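Local atomic coordinates of upstream of N-ras, isoform A (Drosophila melanogaster, PDB entry 4QQB), a protein that binds RNA through cold-shock domains, here the first of them, which associates with the msl-2 3'-UTR, and regulates X-chromosome dosage compensation in both sexes. Residues 19-24 / 48-53. Numbering follows the deposited sequence.
Sequences GFIQCC and DPVEFE. With nucleotides of chain A.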
loop_
_atom_site.group_PDB
_atom_site.type_symbol
_atom_site.label_atom_id
_atom_site.label_comp_id
_atom_site.label_asym_id
_atom_site.label_seq_id
_atom_site.Cartn_x
_atom_site.Cartn_y
_atom_site.Cartn_z
ATOM N N GLY E 19 -8.413 -12.011 15.209
ATOM C CA GLY E 19 -8.662 -12.492 16.557
ATOM C C GLY E 19 -7.880 -13.742 16.879
ATOM O O GLY E 19 -7.076 -14.224 16.069
ATOM N N PHE E 20 -8.115 -14.262 18.080
ATOM C CA PHE E 20 -7.468 -15.484 18.511
ATOM C C PHE E 20 -8.479 -16.436 19.121
ATOM O O PHE E 20 -9.437 -16.014 19.767
ATOM C CB PHE E 20 -6.346 -15.166 19.483
ATOM C CG PHE E 20 -5.237 -14.367 18.866
ATOM C CD1 PHE E 20 -5.313 -12.983 18.807
ATOM C CD2 PHE E 20 -4.131 -14.999 18.329
ATOM C CE1 PHE E 20 -4.300 -12.240 18.235
ATOM C CE2 PHE E 20 -3.110 -14.265 17.757
ATOM C CZ PHE E 20 -3.196 -12.883 17.709
ATOM N N ILE E 21 -8.244 -17.724 18.897
ATOM C CA ILE E 21 -9.198 -18.770 19.214
ATOM C C ILE E 21 -8.545 -19.848 20.067
ATOM O O ILE E 21 -7.505 -20.384 19.684
ATOM C CB ILE E 21 -9.711 -19.416 17.914
ATOM C CG1 ILE E 21 -10.730 -18.496 17.243
ATOM C CG2 ILE E 21 -10.323 -20.783 18.188
ATOM C CD1 ILE E 21 -11.118 -18.931 15.845
ATOM N N GLN E 22 -9.150 -20.171 21.211
ATOM C CA GLN E 22 -8.725 -21.347 21.969
ATOM C C GLN E 22 -9.399 -22.555 21.355
ATOM O O GLN E 22 -10.626 -22.607 21.268
ATOM C CB GLN E 22 -9.054 -21.248 23.465
ATOM C CG GLN E 22 -7.845 -20.977 24.363
ATOM C CD GLN E 22 -6.742 -22.023 24.258
ATOM O OE1 GLN E 22 -5.572 -21.737 24.539
ATOM N NE2 GLN E 22 -7.104 -23.238 23.845
ATOM N N CYS E 23 -8.587 -23.511 20.909
ATOM C CA CYS E 23 -9.091 -24.724 20.276
ATOM C C CYS E 23 -9.553 -25.715 21.332
ATOM O O CYS E 23 -8.897 -25.895 22.359
ATOM C CB CYS E 23 -8.008 -25.367 19.408
ATOM S SG CYS E 23 -7.478 -24.374 17.996
ATOM N N CYS E 24 -10.684 -26.360 21.072
ATOM C CA CYS E 24 -11.255 -27.300 22.029
ATOM C C CYS E 24 -10.578 -28.655 21.922
ATOM O O CYS E 24 -10.001 -29.138 22.896
ATOM C CB CYS E 24 -12.758 -27.435 21.808
ATOM S SG CYS E 24 -13.641 -25.891 22.116
ATOM N N ASP E 48 -17.761 -16.329 22.364
ATOM C CA ASP E 48 -18.546 -16.979 21.313
ATOM C C ASP E 48 -17.857 -18.267 20.842
ATOM O O ASP E 48 -16.637 -18.301 20.689
ATOM C CB ASP E 48 -18.765 -16.043 20.123
ATOM C CG ASP E 48 -19.804 -14.969 20.403
ATOM O OD1 ASP E 48 -20.853 -15.283 21.003
ATOM O OD2 ASP E 48 -19.582 -13.807 20.005
ATOM N N PRO E 49 -18.638 -19.340 20.636
ATOM C CA PRO E 49 -18.059 -20.596 20.170
ATOM C C PRO E 49 -18.019 -20.655 18.647
ATOM O O PRO E 49 -18.953 -20.178 17.991
ATOM C CB PRO E 49 -19.022 -21.641 20.731
ATOM C CG PRO E 49 -20.346 -20.948 20.762
ATOM C CD PRO E 49 -20.089 -19.468 20.878
ATOM N N VAL E 50 -16.953 -21.237 18.097
ATOM C CA VAL E 50 -16.740 -21.261 16.644
ATOM C C VAL E 50 -16.200 -22.587 16.107
ATOM O O VAL E 50 -15.516 -23.341 16.818
ATOM C CB VAL E 50 -15.777 -20.142 16.201
ATOM C CG1 VAL E 50 -16.464 -18.789 16.273
ATOM C CG2 VAL E 50 -14.509 -20.147 17.046
ATOM N N GLU E 51 -16.520 -22.840 14.835
ATOM C CA GLU E 51 -16.044 -24.004 14.087
ATOM C C GLU E 51 -15.185 -23.534 12.918
ATOM O O GLU E 51 -15.515 -22.556 12.240
ATOM C CB GLU E 51 -17.223 -24.826 13.563
ATOM C CG GLU E 51 -16.833 -26.191 13.010
ATOM C CD GLU E 51 -18.034 -27.058 12.678
ATOM O OE1 GLU E 51 -17.942 -28.296 12.859
ATOM O OE2 GLU E 51 -19.069 -26.504 12.243
ATOM N N PHE E 52 -14.096 -24.252 12.671
ATOM C CA PHE E 52 -13.068 -23.800 11.740
ATOM C C PHE E 52 -12.149 -24.950 11.357
ATOM O O PHE E 52 -12.123 -25.985 12.022
ATOM C CB PHE E 52 -12.219 -22.724 12.417
ATOM C CG PHE E 52 -11.514 -23.219 13.648
ATOM C CD1 PHE E 52 -10.275 -23.836 13.560
ATOM C CD2 PHE E 52 -12.109 -23.108 14.891
ATOM C CE1 PHE E 52 -9.636 -24.313 14.692
ATOM C CE2 PHE E 52 -11.477 -23.584 16.025
ATOM C CZ PHE E 52 -10.238 -24.186 15.927
ATOM N N GLU E 53 -11.368 -24.742 10.304
ATOM C CA GLU E 53 -10.323 -25.682 9.923
ATOM C C GLU E 53 -8.973 -25.069 10.269
ATOM O O GLU E 53 -8.700 -23.929 9.895
ATOM C CB GLU E 53 -10.397 -25.977 8.422
ATOM C CG GLU E 53 -9.390 -27.018 7.945
ATOM C CD GLU E 53 -9.438 -27.260 6.445
ATOM O OE1 GLU E 53 -9.684 -26.301 5.675
ATOM O OE2 GLU E 53 -9.215 -28.418 6.036
ATOM P P C A 13 1.448 -7.845 17.594
ATOM O OP1 C A 13 1.272 -6.775 16.576
ATOM O OP2 C A 13 2.726 -7.934 18.334
ATOM O "O5'" C A 13 0.275 -7.758 18.670
ATOM C "C5'" C A 13 -0.965 -7.083 18.384
ATOM C "C4'" C A 13 -2.060 -7.567 19.309
ATOM O "O4'" C A 13 -2.291 -8.991 19.105
ATOM C "C3'" C A 13 -1.781 -7.405 20.800
ATOM O "O3'" C A 13 -2.983 -7.128 21.508
ATOM C "C2'" C A 13 -1.248 -8.776 21.190
ATOM O "O2'" C A 13 -1.367 -9.074 22.564
ATOM C "C1'" C A 13 -2.125 -9.680 20.330
ATOM N N1 C A 13 -1.506 -10.983 20.056
ATOM C C2 C A 13 -1.978 -12.117 20.725
ATOM O O2 C A 13 -2.923 -11.997 21.518
ATOM N N3 C A 13 -1.399 -13.316 20.481
ATOM C C4 C A 13 -0.384 -13.404 19.618
ATOM N N4 C A 13 0.158 -14.605 19.407
ATOM C C5 C A 13 0.120 -12.263 18.930
ATOM C C6 C A 13 -0.461 -11.083 19.181
#
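Ile21 and Cys23, two alternate residues of strand 19-23, meet Val50 and Phe52 of strand 49-53 across the interior of the first cold-shock domain, a small OB-fold barrel. The strand axes cross almost at right angles (88°). Their closest approach is 8.8 Å, and no hydrogen bond joins the segments; the atoms that touch all belong to side chains.

The two branches of Ile21 divide the work. CD1 reaches CG2 of Val50 at 3.8 Å, whereas CG2 meets the Phe52 ring obliquely, 3.7 Å from CE2. Phe52 has CG between its backbone N and carbonyl carbon (chi1 61°), and the CE2-CZ-CE1 end of the ring is the part that meets Ile21 and Cys23. Cys23 SG lies at the ring edge, 3.5 Å from CZ and 4.7 Å from the ring centroid, in a sulfur-aromatic contact. All four residues are buried.

Outside this apolar centre the packing gives way to polar chains: Glu51 and Glu53, partly exposed, extend from the outer side of their strand, and Gln22 turns away from strand 49-53. Phe20, the neighbour of Ile21 in the chain, presents one ring face to the base of C13 of chain A, with CZ 3.3 Å from N3 in an offset overlap; an adenine base of the RNA also packs on Phe20. Were Phe20 replaced by an alanine, both bases would probably lose the flat aromatic surface they lie against, and the hold on this part of the RNA would be likely to weaken.

Strand 7-14 lies between the two strands in the antiparallel sheet and contributes Ile11 against Ile21. Leu30 of strand 29-33 packs against Cys23 and Phe52, and Phe32 of that strand against Ile21. Ala65 and Val68 of strand 63-70 pack on Phe52, with Val68 also touching Val50.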